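Putative cellulase CEL6 (Mycobacterium tuberculosis, PDB 1UP3) probably hydrolyses beta-1,4-glucosidic bonds in cellulose as a family 6 endoglucanase. Local coordinates at residues V117-S129 with W164-V177. Residues are numbered along the deposited sequence; the frame is centred on the assembly and turned at random.
Sequences VEPDALAMADCLS and WLSAEAMAARLNDV. With BGC (beta-D-glucopyranose), chain B; BGC (beta-D-glucopyranose), chain C.
The methyl of Ala123 sits over the centre of the Trp164 indole. This CH-pi contact puts CB 3.5 Å from the centroid of the six-membered ring, 10° off its normal. The chain C glucose lies against the opposite face, with C4 offset toward the rim, so the indole is held between a methyl and a sugar. Met124 follows the indole rim, its CB 3.8 Å from Trp164 CZ2. A bend at its end (chi3 -70°) brings CE to the ring edge, near O2 of the chain B glucose. Asp120 OD1 lies at the ring edge too, and its OD2 accepts a 2.7 Å hydrogen bond from O4 of the chain B glucose. These residues help line the glycan-binding cleft of the family 6 fold, a distorted alpha/beta barrel; segment 117-129 runs on from strand 113-117. The chain of Met170, bent at chi2 and chi3, tucks CE against the backbone N and methyl of Ala123. Leu122 projects into a hollow lined by Met170, Leu174 and Val177. Its CB meets Met170 CE, while CD1 touches Leu174 CD2 at 3.9 Å and CD2 touches Val177 CG1. Arg173 reaches across with an extended chain. NH1 gives Leu122 O a 2.8 Å bond close to the guanidinium plane. NH2 makes a salt bridge to Asp126 OD1 at 3.0 Å, with carboxylate and guanidinium planes nearly perpendicular (85°). Asp126 OD1 also pairs with Arg133.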
ATOM      1  N   VAL A 117       4.474  -0.371  -4.766  1.00  4.87           N
ATOM      2  CA  VAL A 117       4.696  -1.551  -5.611  1.00  5.14           C
ATOM      3  C   VAL A 117       4.654  -2.828  -4.750  1.00  4.87           C
ATOM      4  O   VAL A 117       5.561  -3.113  -3.955  1.00  5.06           O
ATOM      5  CB  VAL A 117       6.049  -1.500  -6.332  1.00  6.37           C
ATOM      6  CG1 VAL A 117       6.252  -2.713  -7.239  1.00  7.00           C
ATOM      7  CG2 VAL A 117       6.202  -0.234  -7.120  1.00  6.45           C
ATOM      8  N   GLU A 118       3.582  -3.585  -4.956  1.00  5.08           N
ATOM      9  CA  GLU A 118       3.423  -4.957  -4.474  1.00  4.53           C
ATOM     10  C   GLU A 118       3.629  -5.177  -2.980  1.00  5.82           C
ATOM     11  O   GLU A 118       4.581  -5.820  -2.548  1.00  5.68           O
ATOM     12  CB  GLU A 118       4.287  -5.896  -5.301  1.00  4.42           C
ATOM     13  CG  GLU A 118       3.892  -5.914  -6.770  1.00  4.53           C
ATOM     14  CD  GLU A 118       2.484  -6.430  -7.036  1.00  4.66           C
ATOM     15  OE1 GLU A 118       1.877  -7.175  -6.212  1.00  4.97           O
ATOM     16  OE2 GLU A 118       1.963  -6.100  -8.138  1.00  7.20           O
ATOM     17  N   PRO A 119       2.666  -4.717  -2.203  1.00  5.16           N
ATOM     18  CA  PRO A 119       2.644  -5.058  -0.755  1.00  6.20           C
ATOM     19  C   PRO A 119       2.893  -6.555  -0.554  1.00  6.34           C
ATOM     20  O   PRO A 119       2.248  -7.359  -1.214  1.00  6.33           O
ATOM     21  CB  PRO A 119       1.206  -4.712  -0.341  1.00  4.90           C
ATOM     22  CG  PRO A 119       0.882  -3.526  -1.214  1.00  5.29           C
ATOM     23  CD  PRO A 119       1.514  -3.882  -2.562  1.00  5.20           C
ATOM     24  N   ASP A 120       3.833  -6.873   0.317  1.00  6.65           N
ATOM     25  CA  ASP A 120       4.164  -8.241   0.779  1.00  6.86           C
ATOM     26  C   ASP A 120       5.030  -9.023  -0.170  1.00  7.38           C
ATOM     27  O   ASP A 120       5.540 -10.056   0.233  1.00  7.73           O
ATOM     28  CB  ASP A 120       2.943  -9.118   1.079  1.00  7.17           C
ATOM     29  CG  ASP A 120       1.941  -8.494   2.021  1.00  8.88           C
ATOM     30  OD1 ASP A 120       2.313  -7.637   2.856  1.00  9.38           O
ATOM     31  OD2 ASP A 120       0.733  -8.866   1.980  1.00  9.48           O
ATOM     32  N   ALA A 121       5.232  -8.570  -1.410  1.00  6.54           N
ATOM     33  CA  ALA A 121       5.855  -9.479  -2.390  1.00  6.44           C
ATOM     34  C   ALA A 121       7.280  -9.855  -1.999  1.00  6.71           C
ATOM     35  O   ALA A 121       7.654 -11.040  -2.006  1.00  6.82           O
ATOM     36  CB  ALA A 121       5.808  -8.905  -3.784  1.00  6.59           C
ATOM     37  N   LEU A 122       8.096  -8.872  -1.685  1.00  6.37           N
ATOM     38  CA  LEU A 122       9.496  -9.156  -1.308  1.00  6.13           C
ATOM     39  C   LEU A 122       9.554  -9.864   0.051  1.00  6.84           C
ATOM     40  O   LEU A 122      10.368 -10.771   0.234  1.00  7.78           O
ATOM     41  CB  LEU A 122      10.351  -7.905  -1.254  1.00  7.02           C
ATOM     42  CG  LEU A 122      10.557  -7.155  -2.582  1.00  8.27           C
ATOM     43  CD1 LEU A 122      11.508  -5.989  -2.383  1.00  9.73           C
ATOM     44  CD2 LEU A 122      11.088  -8.074  -3.645  1.00  9.91           C
ATOM     45  N   ALA A 123       8.693  -9.463   0.976  1.00  6.82           N
ATOM     46  CA  ALA A 123       8.756 -10.007   2.358  1.00  8.20           C
ATOM     47  C   ALA A 123       8.286 -11.443   2.413  1.00  9.22           C
ATOM     48  O   ALA A 123       8.804 -12.220   3.226  1.00 10.85           O
ATOM     49  CB  ALA A 123       7.945  -9.147   3.321  1.00  9.11           C
ATOM     50  N   MET A 124       7.317 -11.800   1.559  1.00  8.07           N
ATOM     51  CA  MET A 124       6.692 -13.128   1.570  1.00  9.97           C
ATOM     52  C   MET A 124       7.353 -14.098   0.582  1.00 10.51           C
ATOM     53  O   MET A 124       6.963 -15.255   0.506  1.00 11.01           O
ATOM     54  CB  MET A 124       5.186 -13.035   1.299  1.00 10.61           C
ATOM     55  CG  MET A 124       4.397 -14.180   1.935  1.00 12.26           C
ATOM     56  SD  MET A 124       2.672 -14.159   1.433  1.00 16.14           S
ATOM     57  CE  MET A 124       2.199 -12.783   2.251  1.00 12.80           C
ATOM     58  N   ALA A 125       8.379 -13.643  -0.120  1.00  9.33           N
ATOM     59  CA  ALA A 125       8.947 -14.401  -1.238  1.00  9.78           C
ATOM     60  C   ALA A 125       9.505 -15.755  -0.821  1.00 11.21           C
ATOM     61  O   ALA A 125       9.609 -16.627  -1.657  1.00 11.49           O
ATOM     62  CB  ALA A 125       9.971 -13.592  -1.958  1.00  9.81           C
ATOM     63  N   ASP A 126       9.842 -15.925   0.455  1.00 11.52           N
ATOM     64  CA  ASP A 126      10.405 -17.195   0.901  1.00 13.89           C
ATOM     65  C   ASP A 126       9.437 -18.379   0.809  1.00 13.62           C
ATOM     66  O   ASP A 126       9.893 -19.549   0.851  1.00 12.45           O
ATOM     67  CB  ASP A 126      10.926 -17.098   2.329  1.00 15.51           C
ATOM     68  CG  ASP A 126      12.133 -16.203   2.452  1.00 18.82           C
ATOM     69  OD1 ASP A 126      12.999 -16.179   1.549  1.00 25.39           O
ATOM     70  OD2 ASP A 126      12.317 -15.565   3.513  1.00 26.99           O
ATOM     71  N   CYS A 127       8.135 -18.129   0.693  1.00 12.94           N
ATOM     72  CA  CYS A 127       7.151 -19.205   0.442  1.00 14.45           C
ATOM     73  C   CYS A 127       7.354 -19.871  -0.921  1.00 13.55           C
ATOM     74  O   CYS A 127       6.879 -20.979  -1.157  1.00 14.96           O
ATOM     75  CB  CYS A 127       5.706 -18.670   0.521  1.00 15.16           C
ATOM     76  SG  CYS A 127       5.127 -17.851  -0.994  1.00 20.07           S
ATOM     77  N   LEU A 128       8.059 -19.194  -1.826  1.00 12.33           N
ATOM     78  CA  LEU A 128       8.267 -19.676  -3.180  1.00 11.24           C
ATOM     79  C   LEU A 128       9.533 -20.531  -3.282  1.00 11.04           C
ATOM     80  O   LEU A 128      10.459 -20.403  -2.478  1.00 11.03           O
ATOM     81  CB  LEU A 128       8.406 -18.483  -4.124  1.00 11.34           C
ATOM     82  CG  LEU A 128       7.216 -17.498  -4.130  1.00 11.65           C
ATOM     83  CD1 LEU A 128       7.530 -16.284  -5.001  1.00 12.94           C
ATOM     84  CD2 LEU A 128       5.986 -18.191  -4.629  1.00 13.26           C
ATOM     85  N   SER A 129       9.614 -21.348  -4.326  1.00 10.91           N
ATOM     86  CA  SER A 129      10.827 -22.082  -4.604  1.00 12.23           C
ATOM     87  C   SER A 129      11.929 -21.101  -5.011  1.00 13.16           C
ATOM     88  O   SER A 129      11.639 -19.960  -5.427  1.00 11.81           O
ATOM     89  CB  SER A 129      10.528 -23.033  -5.762  1.00 12.63           C
ATOM     90  OG  SER A 129      10.449 -22.267  -6.960  1.00 14.02           O
ATOM     91  N   TRP A 164       8.895  -8.590  10.427  1.00  9.00           N
ATOM     92  CA  TRP A 164       8.841  -9.551   9.335  1.00  8.60           C
ATOM     93  C   TRP A 164      10.278  -9.941   9.006  1.00  9.60           C
ATOM     94  O   TRP A 164      10.856 -10.745   9.756  1.00 11.10           O
ATOM     95  CB  TRP A 164       8.027  -9.004   8.161  1.00  7.64           C
ATOM     96  CG  TRP A 164       7.512 -10.061   7.257  1.00  8.79           C
ATOM     97  CD1 TRP A 164       7.989 -11.347   7.105  1.00  8.81           C
ATOM     98  CD2 TRP A 164       6.389  -9.956   6.383  1.00  7.37           C
ATOM     99  NE1 TRP A 164       7.224 -12.028   6.185  1.00  9.92           N
ATOM    100  CE2 TRP A 164       6.241 -11.199   5.726  1.00  8.67           C
ATOM    101  CE3 TRP A 164       5.484  -8.925   6.086  1.00  6.65           C
ATOM    102  CZ2 TRP A 164       5.228 -11.423   4.785  1.00  8.88           C
ATOM    103  CZ3 TRP A 164       4.507  -9.151   5.144  1.00  7.03           C
ATOM    104  CH2 TRP A 164       4.391 -10.386   4.511  1.00  8.04           C
ATOM    105  N   LEU A 165      10.876  -9.454   7.922  1.00  9.88           N
ATOM    106  CA  LEU A 165      12.296  -9.736   7.668  1.00  9.50           C
ATOM    107  C   LEU A 165      13.141  -8.757   8.459  1.00  8.54           C
ATOM    108  O   LEU A 165      12.692  -7.686   8.832  1.00  8.35           O
ATOM    109  CB  LEU A 165      12.643  -9.623   6.178  1.00  9.78           C
ATOM    110  CG  LEU A 165      11.885 -10.449   5.170  1.00 13.72           C
ATOM    111  CD1 LEU A 165      12.596 -10.301   3.824  1.00 12.94           C
ATOM    112  CD2 LEU A 165      11.829 -11.873   5.630  1.00 14.89           C
ATOM    113  N   SER A 166      14.400  -9.105   8.702  1.00  8.73           N
ATOM    114  CA  SER A 166      15.328  -8.147   9.230  1.00  9.04           C
ATOM    115  C   SER A 166      15.636  -7.006   8.258  1.00  8.09           C
ATOM    116  O   SER A 166      15.425  -7.129   7.043  1.00  9.12           O
ATOM    117  CB  SER A 166      16.633  -8.818   9.615  1.00  9.38           C
ATOM    118  OG  SER A 166      17.358  -9.121   8.441  1.00  9.53           O
ATOM    119  N   ALA A 167      16.115  -5.902   8.810  1.00  8.63           N
ATOM    120  CA  ALA A 167      16.515  -4.741   7.999  1.00  8.12           C
ATOM    121  C   ALA A 167      17.560  -5.169   6.969  1.00  9.88           C
ATOM    122  O   ALA A 167      17.483  -4.775   5.801  1.00  8.70           O
ATOM    123  CB  ALA A 167      17.035  -3.604   8.838  1.00  7.83           C
ATOM    124  N   GLU A 168      18.508  -6.004   7.387  1.00  9.71           N
ATOM    125  CA  GLU A 168      19.564  -6.460   6.492  1.00 10.92           C
ATOM    126  C   GLU A 168      19.009  -7.337   5.366  1.00 10.23           C
ATOM    127  O   GLU A 168      19.379  -7.184   4.173  1.00 11.33           O
ATOM    128  CB  GLU A 168      20.604  -7.216   7.326  1.00 11.80           C
ATOM    129  CG  GLU A 168      21.354  -6.344   8.357  1.00 12.10           C
ATOM    130  CD  GLU A 168      20.642  -6.039   9.721  1.00 16.96           C
ATOM    131  OE1 GLU A 168      19.460  -6.502  10.008  1.00 13.49           O
ATOM    132  OE2 GLU A 168      21.309  -5.327  10.572  1.00 16.75           O
ATOM    133  N   ALA A 169      18.125  -8.261   5.704  1.00  9.67           N
ATOM    134  CA  ALA A 169      17.531  -9.154   4.738  1.00  8.90           C
ATOM    135  C   ALA A 169      16.671  -8.366   3.708  1.00  9.34           C
ATOM    136  O   ALA A 169      16.768  -8.603   2.486  1.00  9.78           O
ATOM    137  CB  ALA A 169      16.699 -10.218   5.430  1.00 10.25           C
ATOM    138  N   MET A 170      15.896  -7.419   4.202  1.00  7.86           N
ATOM    139  CA  MET A 170      15.017  -6.666   3.310  1.00  8.34           C
ATOM    140  C   MET A 170      15.857  -5.690   2.474  1.00  8.01           C
ATOM    141  O   MET A 170      15.593  -5.510   1.276  1.00  8.89           O
ATOM    142  CB  MET A 170      13.896  -6.001   4.088  1.00  7.87           C
ATOM    143  CG  MET A 170      12.889  -5.271   3.207  1.00  8.96           C
ATOM    144  SD  MET A 170      12.245  -6.197   1.793  1.00 10.83           S
ATOM    145  CE  MET A 170      10.946  -7.092   2.557  1.00  9.79           C
ATOM    146  N   ALA A 171      16.881  -5.071   3.051  1.00  8.12           N
ATOM    147  CA  ALA A 171      17.717  -4.166   2.269  1.00  8.18           C
ATOM    148  C   ALA A 171      18.368  -4.923   1.119  1.00  8.17           C
ATOM    149  O   ALA A 171      18.524  -4.371   0.031  1.00  9.80           O
ATOM    150  CB  ALA A 171      18.784  -3.515   3.138  1.00  9.05           C
ATOM    151  N   ALA A 172      18.799  -6.157   1.352  1.00  8.73           N
ATOM    152  CA  ALA A 172      19.391  -6.955   0.284  1.00 10.45           C
ATOM    153  C   ALA A 172      18.427  -7.143  -0.881  1.00  9.59           C
ATOM    154  O   ALA A 172      18.825  -7.031  -2.065  1.00 11.40           O
ATOM    155  CB  ALA A 172      19.850  -8.299   0.794  1.00 11.53           C
ATOM    156  N   ARG A 173      17.181  -7.456  -0.571  1.00  8.41           N
ATOM    157  CA  ARG A 173      16.165  -7.639  -1.596  1.00  8.53           C
ATOM    158  C   ARG A 173      15.874  -6.323  -2.300  1.00  8.28           C
ATOM    159  O   ARG A 173      15.711  -6.300  -3.524  1.00  8.76           O
ATOM    160  CB  ARG A 173      14.911  -8.262  -1.009  1.00  9.12           C
ATOM    161  CG  ARG A 173      15.157  -9.644  -0.457  1.00  9.92           C
ATOM    162  CD  ARG A 173      13.958 -10.335   0.144  1.00 12.03           C
ATOM    163  NE  ARG A 173      14.425 -11.521   0.850  1.00 13.55           N
ATOM    164  CZ  ARG A 173      13.686 -12.523   1.252  1.00 15.33           C
ATOM    165  NH1 ARG A 173      12.379 -12.563   1.036  1.00 11.88           N
ATOM    166  NH2 ARG A 173      14.270 -13.516   1.910  1.00 17.48           N
ATOM    167  N   LEU A 174      15.749  -5.231  -1.553  1.00  7.46           N
ATOM    168  CA  LEU A 174      15.488  -3.915  -2.190  1.00  6.78           C
ATOM    169  C   LEU A 174      16.633  -3.527  -3.119  1.00  7.73           C
ATOM    170  O   LEU A 174      16.403  -2.995  -4.207  1.00  8.18           O
ATOM    171  CB  LEU A 174      15.326  -2.845  -1.110  1.00  7.11           C
ATOM    172  CG  LEU A 174      14.007  -2.931  -0.336  1.00  7.60           C
ATOM    173  CD1 LEU A 174      14.081  -2.037   0.896  1.00  8.91           C
ATOM    174  CD2 LEU A 174      12.828  -2.482  -1.190  1.00  8.36           C
ATOM    175  N   ASN A 175      17.867  -3.806  -2.694  1.00  8.41           N
ATOM    176  CA  ASN A 175      19.018  -3.467  -3.519  1.00 10.07           C
ATOM    177  C   ASN A 175      18.994  -4.288  -4.797  1.00 11.90           C
ATOM    178  O   ASN A 175      19.273  -3.741  -5.866  1.00 12.62           O
ATOM    179  CB  ASN A 175      20.324  -3.601  -2.724  1.00 10.50           C
ATOM    180  CG  ASN A 175      20.515  -2.449  -1.753  1.00 11.66           C
ATOM    181  OD1 ASN A 175      20.082  -1.293  -2.012  1.00 12.54           O
ATOM    182  ND2 ASN A 175      21.164  -2.735  -0.627  1.00 11.70           N
ATOM    183  N   ASP A 176      18.632  -5.559  -4.694  1.00 11.98           N
ATOM    184  CA  ASP A 176      18.507  -6.428  -5.860  1.00 14.25           C
ATOM    185  C   ASP A 176      17.463  -5.984  -6.868  1.00 13.79           C
ATOM    186  O   ASP A 176      17.622  -6.260  -8.054  1.00 13.82           O
ATOM    187  CB  ASP A 176      18.158  -7.846  -5.456  1.00 15.85           C
ATOM    188  CG  ASP A 176      18.263  -8.822  -6.632  1.00 22.64           C
ATOM    189  OD1 ASP A 176      19.391  -8.973  -7.159  1.00 29.08           O
ATOM    190  OD2 ASP A 176      17.289  -9.454  -7.127  1.00 31.04           O
ATOM    191  N   VAL A 177      16.387  -5.324  -6.433  1.00 11.07           N
ATOM    192  CA  VAL A 177      15.344  -4.936  -7.392  1.00 10.87           C
ATOM    193  C   VAL A 177      15.501  -3.489  -7.857  1.00 12.12           C
ATOM    194  O   VAL A 177      14.640  -2.964  -8.518  1.00 13.12           O
ATOM    195  CB  VAL A 177      13.899  -5.209  -6.847  1.00 10.23           C
ATOM    196  CG1 VAL A 177      13.717  -6.675  -6.476  1.00 11.59           C
ATOM    197  CG2 VAL A 177      13.597  -4.257  -5.672  1.00 10.48           C
TER
HETATM  198  C2  BGC B   4      -0.252 -11.665   5.521  1.00 10.07           C
HETATM  199  C3  BGC B   4      -0.676 -10.698   4.425  1.00 10.22           C
HETATM  200  C4  BGC B   4      -0.812  -9.281   4.983  1.00  8.66           C
HETATM  201  C5  BGC B   4       0.483  -8.923   5.743  1.00  6.00           C
HETATM  202  C6  BGC B   4       0.356  -7.578   6.469  1.00  6.77           C
HETATM  203  C1  BGC B   4       1.020 -11.155   6.206  1.00  9.85           C
HETATM  204  O2  BGC B   4      -0.095 -13.003   5.010  1.00 13.03           O
HETATM  205  O3  BGC B   4      -1.879 -11.110   3.796  1.00 10.65           O
HETATM  206  O4  BGC B   4      -1.049  -8.313   3.956  1.00  9.94           O
HETATM  207  O5  BGC B   4       0.787  -9.878   6.747  1.00  8.49           O
HETATM  208  O6  BGC B   4       1.578  -7.230   7.092  1.00  7.16           O
HETATM  209  C2  BGC C   3       4.218 -11.313   9.561  1.00 12.19           C
HETATM  210  C3  BGC C   3       2.865 -11.140   8.915  1.00  9.87           C
HETATM  211  C4  BGC C   3       2.711 -11.967   7.633  1.00  9.10           C
HETATM  212  C5  BGC C   3       3.180 -13.430   7.843  1.00 11.18           C
HETATM  213  C6  BGC C   3       3.238 -14.181   6.510  1.00 15.87           C
HETATM  214  C1  BGC C   3       4.511 -12.800   9.682  1.00 11.69           C
HETATM  215  O2  BGC C   3       4.207 -10.668  10.830  1.00 11.64           O
HETATM  216  O3  BGC C   3       2.626  -9.747   8.688  1.00  9.31           O
HETATM  217  O4  BGC C   3       1.380 -12.023   7.265  1.00 10.13           O
HETATM  218  O5  BGC C   3       4.462 -13.371   8.383  1.00 15.14           O
HETATM  219  O6  BGC C   3       3.549 -15.540   6.806  1.00 21.22           O